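Local coordinates for outer membrane protein TP0453 (Treponema pallidum, PDB 3K8G), which alters membrane permeability at acidic pH and might be involved in ligand transport, probably integrating into the membrane through amphipathic helices, at residues I229-G233 / D234-I238; H171-T174 / K175-F179; K132-S135 / R136-N139; A7-P11 / L12-G16. All blocks are in the same frame, centred on the assembly; numbering follows the deposited sequence.

Interaction 1 of 4, residues I229-G233 / D234-I238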
loop_
_atom_site.group_PDB
_atom_site.type_symbol
_atom_site.label_atom_id
_atom_site.label_comp_id
_atom_site.label_asym_id
_atom_site.label_seq_id
_atom_site.Cartn_x
_atom_site.Cartn_y
_atom_site.Cartn_z
ATOM N N ILE A 229 3.868 22.582 11.117
ATOM C CA ILE A 229 2.668 22.635 10.299
ATOM C C ILE A 229 2.582 23.974 9.610
ATOM O O ILE A 229 2.830 25.010 10.229
ATOM C CB ILE A 229 1.404 22.360 11.157
ATOM C CG1 ILE A 229 1.477 20.939 11.729
ATOM C CG2 ILE A 229 0.116 22.553 10.340
ATOM C CD1 ILE A 229 0.226 20.453 12.460
ATOM N N HIS A 230 2.253 23.959 8.321
ATOM C CA HIS A 230 1.898 25.200 7.619
ATOM C C HIS A 230 0.892 24.959 6.504
ATOM O O HIS A 230 0.719 23.818 6.044
ATOM C CB HIS A 230 3.144 25.885 7.052
ATOM C CG HIS A 230 3.984 25.005 6.182
ATOM N ND1 HIS A 230 4.014 25.130 4.811
ATOM C CD2 HIS A 230 4.848 24.011 6.487
ATOM C CE1 HIS A 230 4.851 24.242 4.305
ATOM N NE2 HIS A 230 5.379 23.558 5.303
ATOM N N VAL A 231 0.244 26.035 6.066
ATOM C CA VAL A 231 -0.690 25.979 4.947
ATOM C C VAL A 231 0.011 26.547 3.717
ATOM O O VAL A 231 0.766 27.523 3.823
ATOM C CB VAL A 231 -2.007 26.738 5.269
ATOM C CG1 VAL A 231 -2.959 26.770 4.058
ATOM C CG2 VAL A 231 -2.701 26.076 6.444
ATOM N N GLU A 232 -0.197 25.899 2.575
ATOM C CA GLU A 232 0.321 26.354 1.288
ATOM C C GLU A 232 -0.829 26.280 0.290
ATOM O O GLU A 232 -1.295 25.186 -0.038
ATOM C CB GLU A 232 1.455 25.449 0.790
ATOM C CG GLU A 232 2.753 25.449 1.625
ATOM C CD GLU A 232 3.919 24.795 0.872
ATOM O OE1 GLU A 232 4.826 24.230 1.518
ATOM O OE2 GLU A 232 3.930 24.840 -0.375
ATOM N N GLY A 233 -1.289 27.430 -0.195
ATOM C CA GLY A 233 -2.472 27.460 -1.056
ATOM C C GLY A 233 -3.619 26.767 -0.347
ATOM O O GLY A 233 -3.976 27.131 0.771
ATOM N N ASP A 234 -4.159 25.723 -0.973
ATOM C CA ASP A 234 -5.275 24.973 -0.398
ATOM C C ASP A 234 -4.843 23.643 0.264
ATOM O O ASP A 234 -5.655 22.723 0.424
ATOM C CB ASP A 234 -6.347 24.740 -1.480
ATOM C CG ASP A 234 -7.183 26.002 -1.769
ATOM O OD1 ASP A 234 -7.011 27.036 -1.074
ATOM O OD2 ASP A 234 -8.024 25.953 -2.692
ATOM N N ARG A 235 -3.578 23.566 0.685
ATOM C CA ARG A 235 -3.039 22.339 1.265
ATOM C C ARG A 235 -2.412 22.543 2.640
ATOM O O ARG A 235 -1.562 23.436 2.824
ATOM C CB ARG A 235 -1.977 21.733 0.350
ATOM C CG ARG A 235 -2.498 21.188 -0.971
ATOM C CD ARG A 235 -1.340 20.578 -1.751
ATOM N NE ARG A 235 -0.216 21.510 -1.884
ATOM C CZ ARG A 235 1.079 21.191 -1.766
ATOM N NH1 ARG A 235 1.463 19.943 -1.476
ATOM N NH2 ARG A 235 1.998 22.144 -1.909
ATOM N N LEU A 236 -2.830 21.707 3.587
ATOM C CA LEU A 236 -2.220 21.639 4.900
ATOM C C LEU A 236 -1.014 20.720 4.833
ATOM O O LEU A 236 -1.140 19.558 4.445
ATOM C CB LEU A 236 -3.230 21.097 5.904
ATOM C CG LEU A 236 -2.739 21.096 7.363
ATOM C CD1 LEU A 236 -2.661 22.540 7.880
ATOM C CD2 LEU A 236 -3.645 20.231 8.237
ATOM N N ILE A 237 0.148 21.235 5.234
ATOM C CA ILE A 237 1.391 20.468 5.234
ATOM C C ILE A 237 1.831 20.217 6.659
ATOM O O ILE A 237 1.947 21.152 7.455
ATOM C CB ILE A 237 2.513 21.219 4.496
ATOM C CG1 ILE A 237 2.005 21.787 3.160
ATOM C CG2 ILE A 237 3.798 20.344 4.378
ATOM C CD1 ILE A 237 1.824 20.761 2.071
ATOM N N ILE A 238 2.046 18.950 6.979
ATOM C CA ILE A 238 2.558 18.530 8.260
ATOM C C ILE A 238 3.891 17.878 7.989
ATOM O O ILE A 238 3.982 16.933 7.194
ATOM C CB ILE A 238 1.604 17.550 8.963
ATOM C CG1 ILE A 238 0.215 18.209 9.117
ATOM C CG2 ILE A 238 2.198 17.112 10.322
ATOM C CD1 ILE A 238 -0.838 17.345 9.769
#
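The backbone N of I237 gives its hydrogen to H230 O at 2.8 Å, and H230 N returns a bond to I237 O at 3.0 Å. Two residues on, E232 N reaches R235 O at 2.8 Å with a nearly straight N-H...O angle of 172°, while R235 N answers to E232 O at 2.9 Å. H230/I237 and E232/R235 are thus the hydrogen-bonded pairs, and I229/I238 and V231/L236 the non-hydrogen-bonded pairs, of an antiparallel beta hairpin whose chain reverses through a type II' turn from E232 to R235. G233 takes the positive phi of that turn. Strand 228-232 is the last in the strand order of the half-barrel; strand 235-244 continues the pairing to strand 199-207, with L236 bonded to L206. On the face carrying H230, E232, R235 and I237, the imidazole lies over the isoleucine: I237 CB sits 3.9 Å from the centroid of the H230 ring, a CH-pi contact. The ring gets there because H230 CG stands between its own N and carbonyl carbon (chi1 54°), and E239 holds NE2 by a hydrogen bond. E232 OE2 and R235 NH2 make a long, loose salt bridge of 3.7 Å; R235 NH1 is bonded to S205. On the other face L236 CD1 touches two branches, 3.7 Å from I229 CG2 and 3.8 Å from V231 CG2, and I229 lies alongside I238. Helix 215-225 packs on I229 and V231.

Interaction 2 of 4, residues H171-T174 / K175-F179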
loop_
_atom_site.group_PDB
_atom_site.type_symbol
_atom_site.label_atom_id
_atom_site.label_comp_id
_atom_site.label_asym_id
_atom_site.label_seq_id
_atom_site.Cartn_x
_atom_site.Cartn_y
_atom_site.Cartn_z
ATOM N N HIS A 171 -10.997 11.174 6.400
ATOM C CA HIS A 171 -11.159 9.929 7.165
ATOM C C HIS A 171 -9.833 9.346 7.688
ATOM O O HIS A 171 -9.751 8.885 8.829
ATOM C CB HIS A 171 -11.898 8.912 6.288
ATOM C CG HIS A 171 -12.424 7.720 7.028
ATOM N ND1 HIS A 171 -11.781 6.501 7.028
ATOM C CD2 HIS A 171 -13.549 7.553 7.765
ATOM C CE1 HIS A 171 -12.473 5.639 7.753
ATOM N NE2 HIS A 171 -13.552 6.251 8.210
ATOM N N PHE A 172 -8.780 9.396 6.878
ATOM C CA PHE A 172 -7.488 8.790 7.251
ATOM C C PHE A 172 -6.723 9.595 8.318
ATOM O O PHE A 172 -6.046 9.010 9.184
ATOM C CB PHE A 172 -6.616 8.617 6.004
ATOM C CG PHE A 172 -5.502 7.612 6.159
ATOM C CD1 PHE A 172 -5.729 6.265 5.921
ATOM C CD2 PHE A 172 -4.233 8.013 6.531
ATOM C CE1 PHE A 172 -4.702 5.327 6.058
ATOM C CE2 PHE A 172 -3.199 7.086 6.660
ATOM C CZ PHE A 172 -3.437 5.749 6.418
ATOM N N ILE A 173 -6.822 10.926 8.240
ATOM C CA ILE A 173 -6.109 11.830 9.161
ATOM C C ILE A 173 -6.479 11.620 10.633
ATOM O O ILE A 173 -5.622 11.715 11.521
ATOM C CB ILE A 173 -6.279 13.325 8.775
ATOM C CG1 ILE A 173 -5.247 14.191 9.507
ATOM C CG2 ILE A 173 -7.668 13.847 9.120
ATOM C CD1 ILE A 173 -3.838 14.059 9.000
ATOM N N THR A 174 -7.745 11.317 10.889
ATOM C CA THR A 174 -8.199 11.043 12.244
ATOM C C THR A 174 -7.532 9.771 12.783
ATOM O O THR A 174 -7.096 9.731 13.951
ATOM C CB THR A 174 -9.740 10.937 12.318
ATOM O OG1 THR A 174 -10.188 9.722 11.701
ATOM C CG2 THR A 174 -10.389 12.115 11.618
ATOM N N LYS A 175 -7.419 8.746 11.930
ATOM C CA LYS A 175 -6.724 7.515 12.326
ATOM C C LYS A 175 -5.269 7.819 12.590
ATOM O O LYS A 175 -4.709 7.443 13.623
ATOM C CB LYS A 175 -6.766 6.451 11.222
ATOM C CG LYS A 175 -8.134 5.890 10.896
ATOM C CD LYS A 175 -8.072 5.177 9.535
ATOM C CE LYS A 175 -9.389 4.488 9.213
ATOM N NZ LYS A 175 -9.241 3.009 9.069
ATOM N N LEU A 176 -4.647 8.488 11.631
ATOM C CA LEU A 176 -3.221 8.715 11.684
ATOM C C LEU A 176 -2.849 9.548 12.897
ATOM O O LEU A 176 -1.815 9.313 13.519
ATOM C CB LEU A 176 -2.728 9.353 10.381
ATOM C CG LEU A 176 -1.221 9.548 10.241
ATOM C CD1 LEU A 176 -0.497 8.219 10.053
ATOM C CD2 LEU A 176 -0.954 10.487 9.079
ATOM N N LEU A 177 -3.709 10.487 13.270
ATOM C CA LEU A 177 -3.412 11.364 14.393
ATOM C C LEU A 177 -4.001 10.872 15.721
ATOM O O LEU A 177 -3.910 11.559 16.728
ATOM C CB LEU A 177 -3.818 12.809 14.075
ATOM C CG LEU A 177 -3.403 13.422 12.719
ATOM C CD1 LEU A 177 -3.522 14.928 12.745
ATOM C CD2 LEU A 177 -2.004 13.013 12.237
ATOM N N ASN A 178 -4.580 9.667 15.703
ATOM C CA ASN A 178 -5.133 8.983 16.884
ATOM C C ASN A 178 -6.414 9.606 17.465
ATOM O O ASN A 178 -6.846 9.244 18.566
ATOM C CB ASN A 178 -4.064 8.800 17.974
ATOM C CG ASN A 178 -4.165 7.458 18.686
ATOM O OD1 ASN A 178 -5.149 6.727 18.537
ATOM N ND2 ASN A 178 -3.138 7.127 19.466
ATOM N N PHE A 179 -7.030 10.516 16.711
ATOM C CA PHE A 179 -8.310 11.110 17.102
ATOM C C PHE A 179 -9.451 10.124 16.817
ATOM O O PHE A 179 -9.203 9.031 16.303
ATOM C CB PHE A 179 -8.542 12.455 16.386
ATOM C CG PHE A 179 -7.349 13.387 16.404
ATOM C CD1 PHE A 179 -6.502 13.463 17.513
ATOM C CD2 PHE A 179 -7.085 14.213 15.307
ATOM C CE1 PHE A 179 -5.398 14.325 17.518
ATOM C CE2 PHE A 179 -5.989 15.088 15.306
ATOM C CZ PHE A 179 -5.142 15.141 16.413
#
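I173 and L177, one turn apart, meet through their branches: I173 CG1 is 3.7 Å from L177 CD1, the two side chains passing at a slant. I173 CG1 lies anti to the backbone N, on the side of the carbonyl carbon (chi1 -165°), where L177 CG and CD1 come against it. The helical backbone below joins L177 N to I173 O at 2.9 Å. On another side of the helix, the extended K175 chain runs past the carbonyl end of H171 and carries CE to 3.6 Å from H171 CE1, oblique to the imidazole. A bend at its last torsion (chi4 -118°) then turns NZ to a hydrogen bond with S254. F172 touches L176 more loosely, CD2 to CB at 4.3 Å, above the bond from L176 N to F172 O. F172, I173 and L176 also pack on strand 189-196, and I173, L176 and L177 on strand 199-207, consistent with an amphipathic helix. R247 bonds to L176 O, so that R247 and S254 tie this helix to the C-terminal one, which moves away when the cavity opens. Past the last turn, T174 O receives a weak bond from F179 N, 2.9 Å at an angle of 120°, and K175 O one from N178 N at 3.0 Å. With positive phi at N178, these nested bonds form a Schellman motif closing the helix, its outer bond weak.

Interaction 3 of 4, residues K132-S135 / R136-N139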
loop_
_atom_site.group_PDB
_atom_site.type_symbol
_atom_site.label_atom_id
_atom_site.label_comp_id
_atom_site.label_asym_id
_atom_site.label_seq_id
_atom_site.Cartn_x
_atom_site.Cartn_y
_atom_site.Cartn_z
ATOM N N LYS A 132 -8.221 -11.379 -14.338
ATOM C CA LYS A 132 -8.514 -9.997 -14.708
ATOM C C LYS A 132 -7.349 -9.063 -14.354
ATOM O O LYS A 132 -6.983 -8.183 -15.162
ATOM C CB LYS A 132 -9.839 -9.515 -14.103
ATOM C CG LYS A 132 -10.219 -8.121 -14.522
ATOM C CD LYS A 132 -11.677 -7.789 -14.116
ATOM C CE LYS A 132 -12.055 -6.417 -14.689
ATOM N NZ LYS A 132 -13.169 -5.838 -13.922
ATOM N N MET A 133 -6.782 -9.246 -13.158
ATOM C CA MET A 133 -5.555 -8.500 -12.798
ATOM C C MET A 133 -4.416 -8.782 -13.763
ATOM O O MET A 133 -3.759 -7.840 -14.248
ATOM C CB MET A 133 -5.102 -8.828 -11.405
ATOM C CG MET A 133 -3.855 -8.042 -11.000
ATOM S SD MET A 133 -3.585 -8.215 -9.228
ATOM C CE MET A 133 -2.022 -7.236 -9.082
ATOM N N LEU A 134 -4.199 -10.065 -14.062
ATOM C CA LEU A 134 -3.138 -10.454 -15.003
ATOM C C LEU A 134 -3.328 -9.892 -16.407
ATOM O O LEU A 134 -2.344 -9.609 -17.085
ATOM C CB LEU A 134 -2.931 -11.981 -15.048
ATOM C CG LEU A 134 -2.415 -12.576 -13.742
ATOM C CD1 LEU A 134 -2.298 -14.094 -13.859
ATOM C CD2 LEU A 134 -1.064 -11.953 -13.301
ATOM N N SER A 135 -4.578 -9.701 -16.841
ATOM C CA SER A 135 -4.831 -9.104 -18.167
ATOM C C SER A 135 -4.235 -7.668 -18.292
ATOM O O SER A 135 -3.977 -7.173 -19.411
ATOM C CB SER A 135 -6.318 -9.048 -18.488
ATOM O OG SER A 135 -6.951 -8.025 -17.735
ATOM N N ARG A 136 -4.028 -7.022 -17.143
ATOM C CA ARG A 136 -3.451 -5.682 -17.104
ATOM C C ARG A 136 -1.920 -5.692 -17.291
ATOM O O ARG A 136 -1.299 -4.641 -17.414
ATOM C CB ARG A 136 -3.908 -4.915 -15.855
ATOM C CG ARG A 136 -5.462 -4.632 -15.889
ATOM C CD ARG A 136 -5.915 -3.548 -14.848
ATOM N NE ARG A 136 -5.669 -4.037 -13.499
ATOM C CZ ARG A 136 -6.579 -4.699 -12.768
ATOM N NH1 ARG A 136 -7.795 -4.908 -13.281
ATOM N NH2 ARG A 136 -6.269 -5.116 -11.525
ATOM N N LEU A 137 -1.327 -6.876 -17.301
ATOM C CA LEU A 137 0.064 -7.032 -17.777
ATOM C C LEU A 137 0.194 -6.708 -19.249
ATOM O O LEU A 137 1.282 -6.274 -19.691
ATOM C CB LEU A 137 0.602 -8.459 -17.500
ATOM C CG LEU A 137 0.749 -8.867 -16.019
ATOM C CD1 LEU A 137 1.030 -10.366 -15.930
ATOM C CD2 LEU A 137 1.841 -8.075 -15.296
ATOM N N VAL A 138 -0.898 -6.900 -19.998
ATOM C CA VAL A 138 -0.957 -6.698 -21.453
ATOM C C VAL A 138 -1.602 -5.359 -21.737
ATOM O O VAL A 138 -1.130 -4.603 -22.588
ATOM C CB VAL A 138 -1.835 -7.817 -22.161
ATOM C CG1 VAL A 138 -2.015 -7.541 -23.685
ATOM C CG2 VAL A 138 -1.254 -9.191 -21.924
ATOM N N ASN A 139 -2.697 -5.062 -21.027
ATOM C CA ASN A 139 -3.415 -3.802 -21.207
ATOM C C ASN A 139 -3.599 -3.058 -19.876
ATOM O O ASN A 139 -4.641 -3.217 -19.220
ATOM C CB ASN A 139 -4.796 -4.055 -21.877
ATOM C CG ASN A 139 -4.682 -4.633 -23.314
ATOM O OD1 ASN A 139 -5.161 -5.721 -23.572
ATOM N ND2 ASN A 139 -4.037 -3.904 -24.228
HETATM O O HOH W 1 -5.863 -7.292 -21.649
#
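Around S135 the backbone tightens from helix into three-residue turns: R136 N bonds to M133 O at 3.0 Å and L137 N to L134 O at 2.9 Å. S135 O then takes two backbone hydrogens, from V138 N and from N139 N. A water adds a third bond to S135 O and donates also to N139 OD1 at 2.6 Å, bridging the side-chain amide to the S135 carbonyl. S135 OG sits between its own N and carbonyl carbon (chi1 74°), the position from which its hydroxyl donates to K132 O at 2.6 Å. This is the last part of helix 130-135, probably amphipathic, and the chain that follows, laid by M133 and L134 on strand 117-123 and by L134 and L137 on strand 108-114. R136 bends at chi3 (-64°), folding its guanidinium back so that one face lies over M133 CA, offset toward the rim. R136 NH2 lies 3.8 Å from M133 CG, and the two side chains meet at about a right angle. The buried guanidinium is well supplied: NE bonds to V14 O, and NH2 has a salt bridge with E128, whose charge would probably offset that of nearby R69. L134 and L137 run side by side in the same direction, L134 CD2 touching L137 CD1 at 3.7 Å, and L137 continues onto W5 and V9.

Interaction 4 of 4, residues A7-P11 / L12-G16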
loop_
_atom_site.group_PDB
_atom_site.type_symbol
_atom_site.label_atom_id
_atom_site.label_comp_id
_atom_site.label_asym_id
_atom_site.label_seq_id
_atom_site.Cartn_x
_atom_site.Cartn_y
_atom_site.Cartn_z
ATOM N N ALA A 7 8.561 -6.966 -21.018
ATOM C CA ALA A 7 9.488 -5.901 -21.402
ATOM C C ALA A 7 9.142 -4.586 -20.684
ATOM O O ALA A 7 10.000 -3.968 -20.041
ATOM C CB ALA A 7 9.488 -5.719 -22.926
ATOM N N SER A 8 7.876 -4.195 -20.768
ATOM C CA SER A 8 7.416 -2.941 -20.188
ATOM C C SER A 8 6.141 -3.175 -19.390
ATOM O O SER A 8 5.081 -3.325 -19.973
ATOM C CB SER A 8 7.178 -1.892 -21.288
ATOM O OG SER A 8 6.769 -2.500 -22.508
ATOM N N VAL A 9 6.269 -3.230 -18.066
ATOM C CA VAL A 9 5.140 -3.391 -17.151
ATOM C C VAL A 9 5.171 -2.239 -16.132
ATOM O O VAL A 9 6.151 -2.103 -15.417
ATOM C CB VAL A 9 5.214 -4.764 -16.390
ATOM C CG1 VAL A 9 4.178 -4.837 -15.271
ATOM C CG2 VAL A 9 5.048 -5.944 -17.334
ATOM N N ASP A 10 4.112 -1.428 -16.060
ATOM C CA ASP A 10 3.975 -0.426 -14.978
ATOM C C ASP A 10 3.142 -1.053 -13.868
ATOM O O ASP A 10 1.950 -1.356 -14.062
ATOM C CB ASP A 10 3.330 0.907 -15.437
ATOM C CG ASP A 10 3.429 2.046 -14.350
ATOM O OD1 ASP A 10 3.571 1.767 -13.111
ATOM O OD2 ASP A 10 3.356 3.248 -14.734
ATOM N N PRO A 11 3.765 -1.284 -12.699
ATOM C CA PRO A 11 2.997 -1.971 -11.659
ATOM C C PRO A 11 1.730 -1.240 -11.229
ATOM O O PRO A 11 0.770 -1.899 -10.789
ATOM C CB PRO A 11 3.997 -2.048 -10.478
ATOM C CG PRO A 11 5.349 -2.109 -11.173
ATOM C CD PRO A 11 5.170 -1.075 -12.298
ATOM N N LEU A 12 1.715 0.095 -11.294
ATOM C CA LEU A 12 0.490 0.849 -10.913
ATOM C C LEU A 12 -0.675 0.571 -11.878
ATOM O O LEU A 12 -1.813 0.525 -11.453
ATOM C CB LEU A 12 0.769 2.364 -10.797
ATOM C CG LEU A 12 1.721 2.668 -9.595
ATOM C CD1 LEU A 12 2.237 4.110 -9.619
ATOM C CD2 LEU A 12 1.077 2.320 -8.250
ATOM N N GLY A 13 -0.366 0.358 -13.155
ATOM C CA GLY A 13 -1.409 -0.009 -14.139
ATOM C C GLY A 13 -1.919 -1.414 -13.912
ATOM O O GLY A 13 -3.039 -1.733 -14.304
ATOM N N VAL A 14 -1.101 -2.252 -13.267
ATOM C CA VAL A 14 -1.511 -3.638 -12.969
ATOM C C VAL A 14 -2.417 -3.745 -11.738
ATOM O O VAL A 14 -3.416 -4.474 -11.756
ATOM C CB VAL A 14 -0.296 -4.605 -12.786
ATOM C CG1 VAL A 14 -0.792 -6.045 -12.415
ATOM C CG2 VAL A 14 0.613 -4.633 -14.018
ATOM N N VAL A 15 -2.099 -3.033 -10.655
ATOM C CA VAL A 15 -2.991 -3.070 -9.476
ATOM C C VAL A 15 -4.352 -2.395 -9.789
ATOM O O VAL A 15 -5.370 -2.729 -9.190
ATOM C CB VAL A 15 -2.338 -2.515 -8.173
ATOM C CG1 VAL A 15 -1.050 -3.346 -7.858
ATOM C CG2 VAL A 15 -1.984 -1.009 -8.303
ATOM N N GLY A 16 -4.355 -1.449 -10.717
ATOM C CA GLY A 16 -5.607 -0.939 -11.274
ATOM C C GLY A 16 -5.970 0.467 -10.885
ATOM O O GLY A 16 -5.550 0.971 -9.852
#
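D10 serves L12, G13 and V14 at the start of the helix with two oxygens, one on its side chain and one on its backbone. D10 OD1 accepts from L12 N at 3.1 Å, met from above the carboxylate plane. The aspartate reaches that amide because CG lies opposite its backbone N (chi1 -170°), which swings the carboxylate forward over the first turn, with OD1 also 3.7 Å from L12 CB. D10 O takes V14 N at 3.3 Å, the first bond of regular helical spacing, and a weaker one from G13 N. P11, which has no amide hydrogen to give, occupies the first helical position, where none is required; its carbonyl accepts from V15 N at 3.1 Å, close to straight at 162°, and weakly from V14 N. At the far end G16 leaves the helix with positive phi, and its N makes a weak bond to L12 O. Other parts of the chain satisfy the rest: G13 shares a backbone bond with D141, V14 O meets R136 and V15 O R69; beyond the helix G16 O meets the Y22 hydroxyl. Among side chains, V9 CG1 touches V14 CG2 at 3.8 Å. V9, P11, V14 and V15 all rest on F71 of strand 67-74, while L12 packs on F149 of helix 147-153. An aspartate at the N-cap followed by proline at the first turn is a classic helix start, here opening the short, probably amphipathic helix 11-15 that lies against the strands of the half-barrel.

Interactions 3 and 4 adjoin, their centres about 8 Å apart: R136 NE bonds to V14 O at 2.9 Å, tying the chain after helix 130-135 to helix 11-15. Interactions 1 and 2 lie far from them, with 2 and 3 on opposite sides of the chain's centre; 1 and 2 come within about 5 Å at nearest atoms without touching, yet both pack on strand 199-207. The hairpin turn of 1 and S135, V138 and N139 of 3 reach solvent, while I173 and the leucines of 2 are buried. Interaction 1 depends on paired strand bonds, whereas the others are helix ends: 4 is capped at its start by a carboxylate, 2 closes at its carbonyl end, and 3 passes from helix into three-residue turns.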